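Local coordinates for protein glutathione S-transferase (Pseudomonas fluorescens, PDB 3M3M) that binds glutathione and probably catalyses its transfer to electrophilic substrates, as glutathione S-transferases do, at residues Tyr4-Asp9 against Tyr29-Val34; Ala138-Glu143 against Ser179-Ile184. All coordinates share one frame; numbering follows the deposited sequence.

Contact 1 (Tyr4-Asp9 against Tyr29-Val34); sequences YKVYGD and YEWQAV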
ATOM      1  N   TYR A   4      11.850  -0.342 -15.809  1.00 21.91           N
ATOM      2  CA  TYR A   4      11.746  -0.356 -14.343  1.00 16.82           C
ATOM      3  C   TYR A   4      11.991  -1.757 -13.838  1.00 16.41           C
ATOM      4  O   TYR A   4      11.586  -2.735 -14.486  1.00 15.37           O
ATOM      5  CB  TYR A   4      10.334   0.122 -13.911  1.00 16.83           C
ATOM      6  CG  TYR A   4      10.010   1.571 -14.300  1.00 16.97           C
ATOM      7  CD1 TYR A   4      10.747   2.627 -13.778  1.00 21.46           C
ATOM      8  CD2 TYR A   4       9.071   1.843 -15.284  1.00 19.11           C
ATOM      9  CE1 TYR A   4      10.476   3.977 -14.168  1.00 22.59           C
ATOM     10  CE2 TYR A   4       8.785   3.145 -15.662  1.00 25.78           C
ATOM     11  CZ  TYR A   4       9.481   4.212 -15.046  1.00 23.04           C
ATOM     12  OH  TYR A   4       9.246   5.497 -15.477  1.00 28.50           O
ATOM     13  N   LYS A   5      12.677  -1.882 -12.688  1.00 14.25           N
ATOM     14  CA  LYS A   5      12.822  -3.161 -12.052  1.00 13.51           C
ATOM     15  C   LYS A   5      12.362  -2.959 -10.596  1.00 12.51           C
ATOM     16  O   LYS A   5      12.814  -2.006  -9.971  1.00 13.63           O
ATOM     17  CB  LYS A   5      14.291  -3.636 -12.082  1.00 14.25           C
ATOM     18  CG  LYS A   5      14.516  -4.971 -11.362  1.00 13.82           C
ATOM     19  CD  LYS A   5      15.983  -5.420 -11.587  1.00 16.15           C
ATOM     20  CE  LYS A   5      16.257  -6.759 -10.953  1.00 18.42           C
ATOM     21  NZ  LYS A   5      17.749  -7.116 -11.126  1.00 19.02           N
ATOM     22  N   VAL A   6      11.442  -3.802 -10.154  1.00 11.84           N
ATOM     23  CA  VAL A   6      10.938  -3.723  -8.747  1.00 10.99           C
ATOM     24  C   VAL A   6      11.497  -4.876  -8.021  1.00 11.60           C
ATOM     25  O   VAL A   6      11.364  -6.023  -8.462  1.00 11.87           O
ATOM     26  CB  VAL A   6       9.365  -3.841  -8.725  1.00 11.07           C
ATOM     27  CG1 VAL A   6       8.874  -3.834  -7.257  1.00  8.78           C
ATOM     28  CG2 VAL A   6       8.669  -2.701  -9.614  1.00 12.49           C
ATOM     29  N   TYR A   7      12.091  -4.605  -6.852  1.00  9.01           N
ATOM     30  CA  TYR A   7      12.390  -5.638  -5.927  1.00  9.15           C
ATOM     31  C   TYR A   7      11.236  -5.736  -4.951  1.00 10.64           C
ATOM     32  O   TYR A   7      10.918  -4.742  -4.271  1.00 10.12           O
ATOM     33  CB  TYR A   7      13.666  -5.257  -5.163  1.00  9.15           C
ATOM     34  CG  TYR A   7      14.861  -5.253  -6.083  1.00  9.39           C
ATOM     35  CD1 TYR A   7      15.712  -6.372  -6.190  1.00 13.05           C
ATOM     36  CD2 TYR A   7      15.159  -4.094  -6.842  1.00 13.44           C
ATOM     37  CE1 TYR A   7      16.778  -6.407  -7.085  1.00 13.37           C
ATOM     38  CE2 TYR A   7      16.264  -4.102  -7.752  1.00 12.95           C
ATOM     39  CZ  TYR A   7      17.053  -5.244  -7.847  1.00 15.29           C
ATOM     40  OH  TYR A   7      18.166  -5.234  -8.719  1.00 17.76           O
ATOM     41  N   GLY A   8      10.617  -6.916  -4.814  1.00  9.59           N
ATOM     42  CA  GLY A   8       9.348  -6.936  -4.078  1.00  9.36           C
ATOM     43  C   GLY A   8       8.875  -8.346  -3.771  1.00 10.50           C
ATOM     44  O   GLY A   8       9.490  -9.349  -4.225  1.00 10.61           O
ATOM     45  N   ASP A   9       7.764  -8.416  -3.026  1.00  9.55           N
ATOM     46  CA  ASP A   9       7.044  -9.635  -2.723  1.00  8.75           C
ATOM     47  C   ASP A   9       5.599  -9.310  -3.068  1.00  9.96           C
ATOM     48  O   ASP A   9       5.003  -8.420  -2.507  1.00 10.66           O
ATOM     49  CB  ASP A   9       7.254  -9.964  -1.281  1.00  9.71           C
ATOM     50  CG  ASP A   9       6.398 -11.202  -0.761  1.00 14.61           C
ATOM     51  OD1 ASP A   9       5.520 -11.731  -1.472  1.00 16.47           O
ATOM     52  OD2 ASP A   9       6.749 -11.650   0.399  1.00 18.64           O
ATOM     53  N   TYR A  29       7.806  -3.430 -16.736  1.00 13.91           N
ATOM     54  CA  TYR A  29       8.743  -3.701 -15.595  1.00 13.31           C
ATOM     55  C   TYR A  29       9.242  -5.102 -15.515  1.00 12.92           C
ATOM     56  O   TYR A  29       8.515  -6.062 -15.917  1.00 12.66           O
ATOM     57  CB  TYR A  29       8.067  -3.303 -14.246  1.00 13.03           C
ATOM     58  CG  TYR A  29       6.796  -4.035 -13.958  1.00  9.98           C
ATOM     59  CD1 TYR A  29       6.821  -5.163 -13.059  1.00  9.19           C
ATOM     60  CD2 TYR A  29       5.533  -3.590 -14.505  1.00 10.79           C
ATOM     61  CE1 TYR A  29       5.618  -5.856 -12.788  1.00  9.79           C
ATOM     62  CE2 TYR A  29       4.356  -4.256 -14.223  1.00 12.12           C
ATOM     63  CZ  TYR A  29       4.419  -5.398 -13.344  1.00 11.47           C
ATOM     64  OH  TYR A  29       3.273  -6.084 -13.085  1.00 12.78           O
ATOM     65  N   GLU A  30      10.376  -5.262 -14.828  1.00 12.57           N
ATOM     66  CA  GLU A  30      10.804  -6.566 -14.433  1.00 14.22           C
ATOM     67  C   GLU A  30      10.519  -6.649 -12.877  1.00 14.04           C
ATOM     68  O   GLU A  30      10.656  -5.648 -12.208  1.00 14.59           O
ATOM     69  CB  GLU A  30      12.315  -6.620 -14.678  1.00 15.78           C
ATOM     70  CG  GLU A  30      12.982  -7.886 -14.114  1.00 24.54           C
ATOM     71  CD  GLU A  30      14.532  -7.936 -14.364  1.00 32.90           C
ATOM     72  OE1 GLU A  30      15.100  -7.022 -15.060  1.00 34.66           O
ATOM     73  OE2 GLU A  30      15.125  -8.910 -13.838  1.00 35.15           O
ATOM     74  N   TRP A  31      10.128  -7.803 -12.414  1.00 12.60           N
ATOM     75  CA  TRP A  31       9.883  -8.009 -10.960  1.00 13.32           C
ATOM     76  C   TRP A  31      10.911  -8.995 -10.452  1.00 15.07           C
ATOM     77  O   TRP A  31      10.994 -10.126 -10.973  1.00 16.14           O
ATOM     78  CB  TRP A  31       8.463  -8.510 -10.731  1.00 13.33           C
ATOM     79  CG  TRP A  31       8.056  -8.546  -9.263  1.00 13.16           C
ATOM     80  CD1 TRP A  31       8.264  -9.559  -8.322  1.00 14.53           C
ATOM     81  CD2 TRP A  31       7.250  -7.553  -8.618  1.00 11.58           C
ATOM     82  NE1 TRP A  31       7.624  -9.223  -7.108  1.00 14.09           N
ATOM     83  CE2 TRP A  31       7.015  -7.995  -7.258  1.00 12.11           C
ATOM     84  CE3 TRP A  31       6.695  -6.338  -9.052  1.00 11.87           C
ATOM     85  CZ2 TRP A  31       6.261  -7.226  -6.316  1.00 12.34           C
ATOM     86  CZ3 TRP A  31       5.886  -5.580  -8.110  1.00  7.98           C
ATOM     87  CH2 TRP A  31       5.691  -6.041  -6.775  1.00 11.66           C
ATOM     88  N   GLN A  32      11.693  -8.582  -9.458  1.00 12.62           N
ATOM     89  CA  GLN A  32      12.638  -9.489  -8.801  1.00 13.63           C
ATOM     90  C   GLN A  32      12.047  -9.888  -7.457  1.00 12.79           C
ATOM     91  O   GLN A  32      11.918  -9.017  -6.582  1.00 11.36           O
ATOM     92  CB  GLN A  32      13.993  -8.812  -8.671  1.00 14.33           C
ATOM     93  CG  GLN A  32      14.999  -9.593  -7.794  1.00 18.08           C
ATOM     94  CD  GLN A  32      15.336 -10.950  -8.366  1.00 25.07           C
ATOM     95  OE1 GLN A  32      15.909 -11.013  -9.442  1.00 28.09           O
ATOM     96  NE2 GLN A  32      14.936 -12.059  -7.660  1.00 25.49           N
ATOM     97  N   ALA A  33      11.617 -11.160  -7.282  1.00 11.56           N
ATOM     98  CA  ALA A  33      11.037 -11.630  -6.019  1.00 10.73           C
ATOM     99  C   ALA A  33      12.084 -11.542  -4.932  1.00 11.85           C
ATOM    100  O   ALA A  33      13.241 -11.886  -5.175  1.00 13.15           O
ATOM    101  CB  ALA A  33      10.608 -13.144  -6.183  1.00 11.56           C
ATOM    102  N   VAL A  34      11.718 -11.036  -3.754  1.00  9.01           N
ATOM    103  CA  VAL A  34      12.586 -10.942  -2.568  1.00  9.93           C
ATOM    104  C   VAL A  34      11.864 -11.740  -1.464  1.00 11.88           C
ATOM    105  O   VAL A  34      10.648 -11.521  -1.247  1.00 14.30           O
ATOM    106  CB  VAL A  34      12.690  -9.477  -2.167  1.00  9.92           C
ATOM    107  CG1 VAL A  34      13.433  -9.298  -0.825  1.00 12.64           C
ATOM    108  CG2 VAL A  34      13.390  -8.685  -3.273  1.00 11.43           C
TER
HETATM  109  O   HOH W   1      17.709  -7.263 -14.072  1.00 31.39           O
HETATM  110  O   HOH W   2       9.231 -11.830   1.220  1.00 27.42           O
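V6 and W31 meet on the helix-facing side of two parallel strands, 4-8 and 29-33, the paired strands of the beta-alpha-beta unit that opens the thioredoxin-like domain of a glutathione S-transferase; helix 13-24 makes the crossover. The backbones are joined by hydrogen bonds running both ways, among them V6 N to E30 O at 2.9 Å and Q32 N to V6 O. The last, V34 N to G8 O, is the most bent of the five (N-H...O angle 146°).

On the other face K5 can be followed outward. Its CG lies anti to the backbone N (chi1 177°), and the extended chain beyond it runs alongside E30 and Q32, pointing the same way. CB and CG pass the carbonyl oxygen of E30, CD lies 3.9 Å from E30 OE1, and CE comes within 3.8 Å of both E30 OE2 and Q32 CB. NZ donates to Y7 OH within its own strand, a hydroxyl also bonded to E59, and reaches the E30 carboxylate through a water instead of a direct salt bridge. Q32 CG packs obliquely against the Y7 ring.

On the face that carries V6 and W31, I18 and L22 of helix 13-24 touch V6, while Y10 stacks on the W31 indole. V6 CG1 stands over the six-membered ring of W31, a CH-pi contact 3.8 Å from its centroid.

Contact 2 (Ala138-Glu143 against Ser179-Ile184); sequences ALDVME and SRYPGI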
ATOM      1  N   ALA A 138      -8.276   3.963  12.534  1.00  9.74           N
ATOM      2  CA  ALA A 138      -7.912   4.472  11.185  1.00  7.77           C
ATOM      3  C   ALA A 138      -9.030   4.185  10.159  1.00  8.29           C
ATOM      4  O   ALA A 138      -9.343   5.039   9.313  1.00 10.06           O
ATOM      5  CB  ALA A 138      -6.573   3.791  10.729  1.00  7.27           C
ATOM      6  N   LEU A 139      -9.621   2.979  10.198  1.00  8.42           N
ATOM      7  CA  LEU A 139     -10.720   2.691   9.249  1.00  9.06           C
ATOM      8  C   LEU A 139     -11.923   3.624   9.511  1.00  9.48           C
ATOM      9  O   LEU A 139     -12.546   4.076   8.538  1.00  9.41           O
ATOM     10  CB  LEU A 139     -11.146   1.207   9.394  1.00 10.07           C
ATOM     11  CG  LEU A 139     -10.010   0.188   9.054  1.00 11.77           C
ATOM     12  CD1 LEU A 139     -10.464  -1.279   9.460  1.00 11.14           C
ATOM     13  CD2 LEU A 139      -9.733   0.271   7.528  1.00 10.74           C
ATOM     14  N   ASP A 140     -12.093   4.030  10.788  1.00 10.07           N
ATOM     15  CA  ASP A 140     -13.150   4.972  11.074  1.00  9.51           C
ATOM     16  C   ASP A 140     -12.916   6.316  10.433  1.00 10.44           C
ATOM     17  O   ASP A 140     -13.834   6.933   9.867  1.00 10.76           O
ATOM     18  CB  ASP A 140     -13.301   5.211  12.599  1.00  8.31           C
ATOM     19  CG  ASP A 140     -13.866   4.030  13.355  1.00 13.12           C
ATOM     20  OD1 ASP A 140     -14.440   3.059  12.742  1.00 14.42           O
ATOM     21  OD2 ASP A 140     -13.634   4.020  14.596  1.00 12.96           O
ATOM     22  N   VAL A 141     -11.669   6.796  10.447  1.00  8.37           N
ATOM     23  CA  VAL A 141     -11.349   8.041   9.699  1.00  9.44           C
ATOM     24  C   VAL A 141     -11.681   7.968   8.190  1.00 10.04           C
ATOM     25  O   VAL A 141     -12.269   8.904   7.602  1.00 10.89           O
ATOM     26  CB  VAL A 141      -9.843   8.401   9.893  1.00  9.17           C
ATOM     27  CG1 VAL A 141      -9.477   9.622   9.017  1.00 11.51           C
ATOM     28  CG2 VAL A 141      -9.554   8.677  11.427  1.00  7.38           C
HETATM   29  N   MSE A 142     -11.261   6.835   7.574  1.00  9.15           N
HETATM   30  CA  MSE A 142     -11.498   6.644   6.155  1.00  8.88           C
HETATM   31  C   MSE A 142     -13.037   6.585   5.896  1.00  9.38           C
HETATM   32  O   MSE A 142     -13.469   7.104   4.876  1.00  9.14           O
HETATM   33  CB  MSE A 142     -10.841   5.283   5.706  1.00 11.04           C
HETATM   34  CG  MSE A 142      -9.318   5.464   5.678  1.00 10.70           C
HETATM   35 SE   MSE A 142      -8.610   3.614   5.312  1.00 20.53          SE
HETATM   36  CE  MSE A 142      -9.431   3.424   3.447  1.00  9.48           C
ATOM     37  N   GLU A 143     -13.756   5.848   6.747  1.00 10.17           N
ATOM     38  CA  GLU A 143     -15.253   5.693   6.607  1.00 11.28           C
ATOM     39  C   GLU A 143     -15.915   7.051   6.622  1.00 12.87           C
ATOM     40  O   GLU A 143     -16.796   7.339   5.798  1.00 12.55           O
ATOM     41  CB  GLU A 143     -15.805   4.771   7.693  1.00 13.40           C
ATOM     42  CG  GLU A 143     -17.377   4.434   7.555  1.00 11.57           C
ATOM     43  CD  GLU A 143     -17.665   3.507   6.392  1.00 16.95           C
ATOM     44  OE1 GLU A 143     -16.668   2.967   5.780  1.00 11.62           O
ATOM     45  OE2 GLU A 143     -18.883   3.308   6.148  1.00 14.19           O
ATOM     46  N   SER A 179     -17.379  -5.455   7.011  1.00 16.08           N
ATOM     47  CA  SER A 179     -18.848  -5.254   6.847  1.00 16.22           C
ATOM     48  C   SER A 179     -19.342  -4.119   7.747  1.00 17.03           C
ATOM     49  O   SER A 179     -20.412  -3.562   7.480  1.00 18.04           O
ATOM     50  CB  SER A 179     -19.690  -6.530   7.154  1.00 16.92           C
ATOM     51  OG  SER A 179     -19.667  -6.802   8.577  1.00 19.68           O
ATOM     52  N   ARG A 180     -18.548  -3.717   8.762  1.00 15.48           N
ATOM     53  CA  ARG A 180     -18.809  -2.540   9.576  1.00 15.56           C
ATOM     54  C   ARG A 180     -18.569  -1.200   8.824  1.00 15.73           C
ATOM     55  O   ARG A 180     -18.959  -0.100   9.327  1.00 14.30           O
ATOM     56  CB  ARG A 180     -17.875  -2.570  10.790  1.00 16.22           C
ATOM     57  CG  ARG A 180     -17.961  -3.847  11.630  1.00 19.80           C
ATOM     58  CD  ARG A 180     -17.114  -3.558  12.845  1.00 23.80           C
ATOM     59  NE  ARG A 180     -17.032  -4.742  13.661  1.00 23.97           N
ATOM     60  CZ  ARG A 180     -16.235  -4.852  14.735  1.00 26.02           C
ATOM     61  NH1 ARG A 180     -15.425  -3.837  15.109  1.00 21.53           N
ATOM     62  NH2 ARG A 180     -16.222  -6.008  15.411  1.00 26.42           N
ATOM     63  N   TYR A 181     -17.984  -1.292   7.620  1.00 13.79           N
ATOM     64  CA  TYR A 181     -17.530  -0.115   6.856  1.00 13.00           C
ATOM     65  C   TYR A 181     -18.076  -0.127   5.430  1.00 14.13           C
ATOM     66  O   TYR A 181     -17.352  -0.337   4.426  1.00 13.47           O
ATOM     67  CB  TYR A 181     -15.962  -0.153   6.828  1.00 12.24           C
ATOM     68  CG  TYR A 181     -15.419   0.016   8.235  1.00 10.52           C
ATOM     69  CD1 TYR A 181     -15.325   1.303   8.791  1.00 13.83           C
ATOM     70  CD2 TYR A 181     -15.034  -1.079   9.007  1.00 13.57           C
ATOM     71  CE1 TYR A 181     -14.836   1.475  10.103  1.00 13.36           C
ATOM     72  CE2 TYR A 181     -14.580  -0.916  10.381  1.00 15.53           C
ATOM     73  CZ  TYR A 181     -14.468   0.423  10.872  1.00 10.03           C
ATOM     74  OH  TYR A 181     -14.013   0.561  12.153  1.00 13.75           O
ATOM     75  N   PRO A 182     -19.377   0.172   5.272  1.00 14.31           N
ATOM     76  CA  PRO A 182     -19.872   0.168   3.903  1.00 11.17           C
ATOM     77  C   PRO A 182     -19.370   1.245   3.007  1.00 11.50           C
ATOM     78  O   PRO A 182     -19.374   1.060   1.705  1.00 13.06           O
ATOM     79  CB  PRO A 182     -21.438   0.320   4.055  1.00 13.05           C
ATOM     80  CG  PRO A 182     -21.563   0.907   5.515  1.00 14.49           C
ATOM     81  CD  PRO A 182     -20.445   0.315   6.294  1.00 12.96           C
ATOM     82  N   GLY A 183     -18.927   2.373   3.584  1.00  9.98           N
ATOM     83  CA  GLY A 183     -18.362   3.377   2.709  1.00 10.19           C
ATOM     84  C   GLY A 183     -17.001   2.871   2.180  1.00  9.79           C
ATOM     85  O   GLY A 183     -16.672   3.112   1.011  1.00 11.12           O
ATOM     86  N   ILE A 184     -16.207   2.264   3.069  1.00 10.85           N
ATOM     87  CA  ILE A 184     -14.919   1.594   2.581  1.00 10.57           C
ATOM     88  C   ILE A 184     -15.196   0.526   1.507  1.00 11.93           C
ATOM     89  O   ILE A 184     -14.573   0.506   0.456  1.00 10.90           O
ATOM     90  CB  ILE A 184     -14.106   1.044   3.702  1.00  9.48           C
ATOM     91  CG1 ILE A 184     -13.681   2.258   4.600  1.00 12.04           C
ATOM     92  CG2 ILE A 184     -12.807   0.289   3.171  1.00  9.52           C
ATOM     93  CD1 ILE A 184     -12.752   1.814   5.836  1.00 11.80           C
TER
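Y181, at the N-cap position of helix 182-192, lays its ring against helix 125-146 within the all-helical C-terminal domain of the glutathione S-transferase fold. One face of the ring receives L139 CB, a CH-pi contact 3.9 Å from the centroid. Two other groups of the same helix come to the ring's edge: E143 CB beside CD1, and D140 OD1 at the hydroxyl end. Y181 OH donates to D140 OD1 over 2.6 Å, meeting that oxygen from above the carboxylate plane; the ring and carboxylate planes are turned 34° apart.

The E143 carboxylate stands much more steeply to the ring, at 73°. Its chain leaves anti to the backbone N and folds at chi2 (72°), which carries the acid to the first turn of helix 182-192. There both oxygens accept backbone N-H groups on their syn sides, somewhat out of the carboxylate plane, OE2 from G183 N at 2.7 Å and OE1 from I184 N. A carboxylate at a helix N-terminus would be favoured by the helix dipole.

I184 crosses L139 at about a right angle, and T168 of helix 159-168 touches both. I184 CD1 ends 3.5 Å from L139 O and 4.0 Å from M142 CB.

In the fold
The two contacts belong to different domains and lie on opposite sides of the chain's centre, about 32 Å apart between centres, with no shared element. Both are partly buried: V6, Y7, G8 and V34 of contact 1 are buried, E30 and A33 exposed; L139, M142, Y181 and I184 of contact 2 are buried, P182 exposed. Contact 1 ties neighbouring strands mainly through their backbones, with side chains sorted onto two faces. In contact 2 side chains do the joining, and its carboxylates bond to a hydroxyl and to the start of another helix. V34 and D9 in contact 1 adjoin the glutathione-binding residues T41 and I55, whereas contact 2 is helix packing farther from the pocket.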